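Local atomic coordinates of KLLA0F20702p (Kluyveromyces lactis, PDB entry 5Y5A), a protein that is the Est1 telomerase protein, here its TPR-like helical part, which binds Cdc13 and probably helps recruit telomerase to telomeres. Residues Ser285-Lys288 with Lys289-Ser293; Ser336-Leu339 with Lys340-Gln343. One frame throughout, in Å; residues are numbered along the deposited sequence.

Contact 1 of 2, residues Ser285-Lys288 with Lys289-Ser293; sequences SLFK and KLLNS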
loop_
_atom_site.group_PDB
_atom_site.type_symbol
_atom_site.label_atom_id
_atom_site.label_comp_id
_atom_site.label_asym_id
_atom_site.label_seq_id
_atom_site.Cartn_x
_atom_site.Cartn_y
_atom_site.Cartn_z
ATOM N N SER A 285 -7.393 19.138 -7.839
ATOM C CA SER A 285 -8.785 18.806 -7.562
ATOM C C SER A 285 -8.883 17.978 -6.275
ATOM O O SER A 285 -9.783 18.198 -5.469
ATOM C CB SER A 285 -9.417 18.058 -8.737
ATOM O OG SER A 285 -8.661 16.907 -9.068
ATOM N N LEU A 286 -7.937 17.063 -6.059
ATOM C CA LEU A 286 -7.951 16.220 -4.856
ATOM C C LEU A 286 -7.738 17.038 -3.588
ATOM O O LEU A 286 -8.409 16.822 -2.580
ATOM C CB LEU A 286 -6.883 15.126 -4.939
ATOM C CG LEU A 286 -7.160 14.004 -5.937
ATOM C CD1 LEU A 286 -6.091 12.936 -5.835
ATOM C CD2 LEU A 286 -8.546 13.406 -5.698
ATOM N N PHE A 287 -6.802 17.977 -3.652
ATOM C CA PHE A 287 -6.509 18.868 -2.535
ATOM C C PHE A 287 -7.720 19.715 -2.131
ATOM O O PHE A 287 -8.014 19.871 -0.942
ATOM C CB PHE A 287 -5.336 19.780 -2.892
ATOM C CG PHE A 287 -5.021 20.812 -1.841
ATOM C CD1 PHE A 287 -4.277 20.479 -0.724
ATOM C CD2 PHE A 287 -5.451 22.122 -1.987
ATOM C CE1 PHE A 287 -3.980 21.435 0.248
ATOM C CE2 PHE A 287 -5.157 23.080 -1.025
ATOM C CZ PHE A 287 -4.421 22.735 0.093
ATOM N N LYS A 288 -8.404 20.269 -3.124
ATOM C CA LYS A 288 -9.570 21.115 -2.871
ATOM C C LYS A 288 -10.676 20.306 -2.205
ATOM O O LYS A 288 -11.374 20.801 -1.330
ATOM C CB LYS A 288 -10.092 21.743 -4.170
ATOM C CG LYS A 288 -9.188 22.798 -4.801
ATOM C CD LYS A 288 -9.785 23.277 -6.130
ATOM C CE LYS A 288 -8.979 24.413 -6.751
ATOM N NZ LYS A 288 -9.413 24.722 -8.154
ATOM N N LYS A 289 -10.816 19.056 -2.631
ATOM C CA LYS A 289 -11.770 18.139 -2.031
ATOM C C LYS A 289 -11.384 17.808 -0.599
ATOM O O LYS A 289 -12.247 17.736 0.273
ATOM C CB LYS A 289 -11.874 16.864 -2.860
ATOM C CG LYS A 289 -12.611 17.069 -4.167
ATOM C CD LYS A 289 -12.599 15.814 -5.004
ATOM C CE LYS A 289 -13.450 15.998 -6.243
ATOM N NZ LYS A 289 -13.387 14.786 -7.091
ATOM N N LEU A 290 -10.087 17.610 -0.362
ATOM C CA LEU A 290 -9.589 17.354 0.985
ATOM C C LEU A 290 -10.006 18.480 1.918
ATOM O O LEU A 290 -10.448 18.243 3.043
ATOM C CB LEU A 290 -8.061 17.204 0.992
ATOM C CG LEU A 290 -7.380 17.137 2.366
ATOM C CD1 LEU A 290 -7.932 15.980 3.226
ATOM C CD2 LEU A 290 -5.873 17.003 2.198
ATOM N N LEU A 291 -9.869 19.708 1.443
ATOM C CA LEU A 291 -10.223 20.864 2.256
ATOM C C LEU A 291 -11.728 20.892 2.566
ATOM O O LEU A 291 -12.133 21.287 3.660
ATOM C CB LEU A 291 -9.776 22.155 1.561
ATOM C CG LEU A 291 -8.420 22.660 2.076
ATOM C CD1 LEU A 291 -7.372 21.560 2.061
ATOM C CD2 LEU A 291 -7.931 23.879 1.309
ATOM N N ASN A 292 -12.544 20.450 1.612
ATOM C CA ASN A 292 -13.982 20.338 1.831
ATOM C C ASN A 292 -14.315 19.300 2.896
ATOM O O ASN A 292 -15.193 19.523 3.732
ATOM C CB ASN A 292 -14.698 20.000 0.528
ATOM C CG ASN A 292 -14.720 21.165 -0.436
ATOM O OD1 ASN A 292 -14.519 22.312 -0.039
ATOM N ND2 ASN A 292 -14.979 20.880 -1.706
ATOM N N SER A 293 -13.611 18.173 2.857
ATOM C CA SER A 293 -13.756 17.131 3.861
ATOM C C SER A 293 -13.378 17.650 5.240
ATOM O O SER A 293 -14.074 17.393 6.221
ATOM C CB SER A 293 -12.889 15.918 3.514
ATOM O OG SER A 293 -13.451 15.185 2.449
#

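Contact 2 of 2, residues Ser336-Leu339 with Lys340-Gln343; sequences SDRL and KHFQ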
loop_
_atom_site.group_PDB
_atom_site.type_symbol
_atom_site.label_atom_id
_atom_site.label_comp_id
_atom_site.label_asym_id
_atom_site.label_seq_id
_atom_site.Cartn_x
_atom_site.Cartn_y
_atom_site.Cartn_z
ATOM N N SER A 336 -5.113 26.537 7.563
ATOM C CA SER A 336 -3.711 26.710 7.919
ATOM C C SER A 336 -3.514 27.025 9.390
ATOM O O SER A 336 -2.589 26.514 10.008
ATOM C CB SER A 336 -3.074 27.814 7.069
ATOM O OG SER A 336 -3.030 27.443 5.699
ATOM N N ASP A 337 -4.384 27.847 9.963
ATOM C CA ASP A 337 -4.231 28.207 11.371
ATOM C C ASP A 337 -4.786 27.141 12.325
ATOM O O ASP A 337 -4.832 27.347 13.534
ATOM C CB ASP A 337 -4.900 29.557 11.649
ATOM C CG ASP A 337 -6.374 29.562 11.296
ATOM O OD1 ASP A 337 -6.766 28.837 10.356
ATOM O OD2 ASP A 337 -7.139 30.294 11.956
ATOM N N ARG A 338 -5.193 25.998 11.790
ATOM C CA ARG A 338 -5.736 24.935 12.630
ATOM C C ARG A 338 -4.780 23.749 12.767
ATOM O O ARG A 338 -5.190 22.669 13.204
ATOM C CB ARG A 338 -7.085 24.448 12.072
ATOM C CG ARG A 338 -8.199 25.486 12.104
ATOM C CD ARG A 338 -9.514 24.942 11.515
ATOM N NE ARG A 338 -10.106 23.896 12.350
ATOM C CZ ARG A 338 -10.553 22.730 11.890
ATOM N NH1 ARG A 338 -10.485 22.443 10.594
ATOM N NH2 ARG A 338 -11.067 21.846 12.732
ATOM N N LEU A 339 -3.511 23.940 12.403
ATOM C CA LEU A 339 -2.547 22.831 12.396
ATOM C C LEU A 339 -2.322 22.220 13.780
ATOM O O LEU A 339 -2.299 20.998 13.918
ATOM C CB LEU A 339 -1.207 23.280 11.810
ATOM C CG LEU A 339 -1.220 23.472 10.284
ATOM C CD1 LEU A 339 0.189 23.704 9.765
ATOM C CD2 LEU A 339 -1.855 22.278 9.576
ATOM N N LYS A 340 -2.163 23.061 14.800
ATOM C CA LYS A 340 -1.992 22.566 16.160
ATOM C C LYS A 340 -3.249 21.816 16.617
ATOM O O LYS A 340 -3.154 20.813 17.314
ATOM C CB LYS A 340 -1.669 23.710 17.122
ATOM C CG LYS A 340 -1.338 23.249 18.548
ATOM C CD LYS A 340 -1.266 24.426 19.523
ATOM C CE LYS A 340 -1.241 23.955 20.974
ATOM N NZ LYS A 340 -1.374 25.090 21.936
ATOM N N HIS A 341 -4.416 22.296 16.197
ATOM C CA HIS A 341 -5.684 21.636 16.508
ATOM C C HIS A 341 -5.776 20.227 15.915
ATOM O O HIS A 341 -6.213 19.294 16.594
ATOM C CB HIS A 341 -6.853 22.475 16.003
ATOM C CG HIS A 341 -8.187 21.811 16.151
ATOM N ND1 HIS A 341 -8.815 21.657 17.369
ATOM C CD2 HIS A 341 -9.015 21.262 15.230
ATOM C CE1 HIS A 341 -9.969 21.043 17.192
ATOM N NE2 HIS A 341 -10.116 20.792 15.904
ATOM N N PHE A 342 -5.380 20.075 14.651
ATOM C CA PHE A 342 -5.383 18.765 14.000
ATOM C C PHE A 342 -4.578 17.736 14.786
ATOM O O PHE A 342 -5.017 16.607 14.981
ATOM C CB PHE A 342 -4.830 18.863 12.574
ATOM C CG PHE A 342 -5.754 19.553 11.617
ATOM C CD1 PHE A 342 -7.110 19.250 11.599
ATOM C CD2 PHE A 342 -5.276 20.515 10.744
ATOM C CE1 PHE A 342 -7.972 19.883 10.720
ATOM C CE2 PHE A 342 -6.130 21.156 9.855
ATOM C CZ PHE A 342 -7.483 20.841 9.844
ATOM N N GLN A 343 -3.401 18.140 15.246
ATOM C CA GLN A 343 -2.494 17.234 15.924
ATOM C C GLN A 343 -3.008 16.852 17.301
ATOM O O GLN A 343 -2.952 15.681 17.703
ATOM C CB GLN A 343 -1.110 17.863 16.055
ATOM C CG GLN A 343 -0.177 17.056 16.942
ATOM C CD GLN A 343 1.054 17.830 17.344
ATOM O OE1 GLN A 343 1.064 18.518 18.367
ATOM N NE2 GLN A 343 2.102 17.721 16.548
HETATM O O HOH W 1 -4.758 25.212 15.772
#

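Contact 1 of 2, residues Ser285-Lys288 with Lys289-Ser293
Leu290 N donates to Leu286 O at 2.9 Å, the shortest of four successive i to i+4 backbone hydrogen bonds that join Ser285-Lys288 to Lys289-Ser293. The others, Leu291 N to Phe287 O and Lys289 N to Ser285 O among them, run up to 3.2 Å for Asn292 N to Lys288 O. This unbroken series, with N-H...O angles near 150°, identifies the first turns of an alpha-helix, helix 285-298. Asn277 OD1 of helix 271-279 accepts a hydrogen bond from Leu286 N, an amide at the helix start that has no carbonyl of a preceding turn within this helix to serve it.

One side-chain pair adds to this backbone ladder. Leu291 CD1 lies over one face of the Phe287 ring, 4.0 Å from the centroid and 20° off the ring normal, a CH-pi contact; the second methyl, CD2, touches the rim at CE2 (3.7 Å). Phe287 CG stands opposite its own backbone N (chi1 176°), which carries the ring forward along the helix to the residue one turn later. With an alanine here the ring would be gone; both Leu291 methyls would probably lose their aromatic partner, and a gap open beside Thr329. The neighbouring side of the helix, with Leu286 and Leu290, packs on Leu278 of helix 271-279, whereas Lys288, Lys289 and Asn292 are exposed. Lys289 runs extended back alongside Ser285 O, which its CG approaches to 3.3 Å.

The chemistry is thus that of an amphipathic helix: i to i+4 bonds pair main-chain groups of successive turns, while side chains from outside the helix serve Leu286 N (Asn277) and Leu291 O (His335). Apolar side chains meet the surrounding helices and loops, and the lysines lie on the exposed side, Lys289 also lying against Phe251 of helix 251-263.

Contact 2 of 2, residues Ser336-Leu339 with Lys340-Gln343
Arg338, Leu339 and Phe342 carry this turn, and the arginine meets the phenylalanine through both its backbone and its side chain. Phe342 N donates to Arg338 O at 3.0 Å. The same oxygen lies above the plane of the ring near its rim, 3.3 Å from Phe342 CD2. Farther out, Arg338 CB lies over that same face of the phenyl ring, and the chain then bends at chi3 (68°) to bring the guanidinium back toward the ring's far end. There NH1 approaches Phe342 CZ at 3.5 Å, while CE1 lies over one face of the guanidinium; the two planes are 70° apart, so the groups meet steeply and are not stacked flat.

Arg338 occupies the N-cap position of helix 339-379, the long helix that this corner opens within the Est1 DNA/RNA binding domain. At this first turn a water accepts from His341 N (3.0 Å) and donates to Asp337 O (3.1 Å), tying the preceding 3-10 segment to the helix start.

The guanidinium also runs alongside His341, with NH2 3.3 Å from CD2 and the planes inclined by 39°. Glu301 OE2 receives both a salt bridge from Arg338 NH2 and a hydrogen bond from His341 NE2, which probably offsets the arginine's charge beside the imidazole; Arg338 NH1 is bonded to His335 ND1.

Leu339 contributes a looser apolar contact, CD2 to Phe342 CD2 at 4.0 Å, and a weak backbone bond from Gln343 N to its O. Both Leu339 and Phe342 rest on Pro319 of helix 318-325, and Tyr316 meets the Phe342 ring edge-to-face.

How the contacts relate
Both contacts lie at helix starts within the Est1 DNA/RNA binding domain, and they come in series: contact 1 opens helix 285-298, and contact 2 leads into helix 339-379 after helices 306-315 and 318-325 have intervened. Their centres are 16 Å apart and their nearest atoms about 7 Å, so they do not touch, yet they lie on the same side of the chain's centre. His335 bridges the gap: its NE2 bonds Leu291 O of contact 1 and its ND1 bonds Arg338 NH1 of contact 2. The loop before helix 339-379 is probably held against helix 285-298 in this way, linking successive parts of this mainly helical chain.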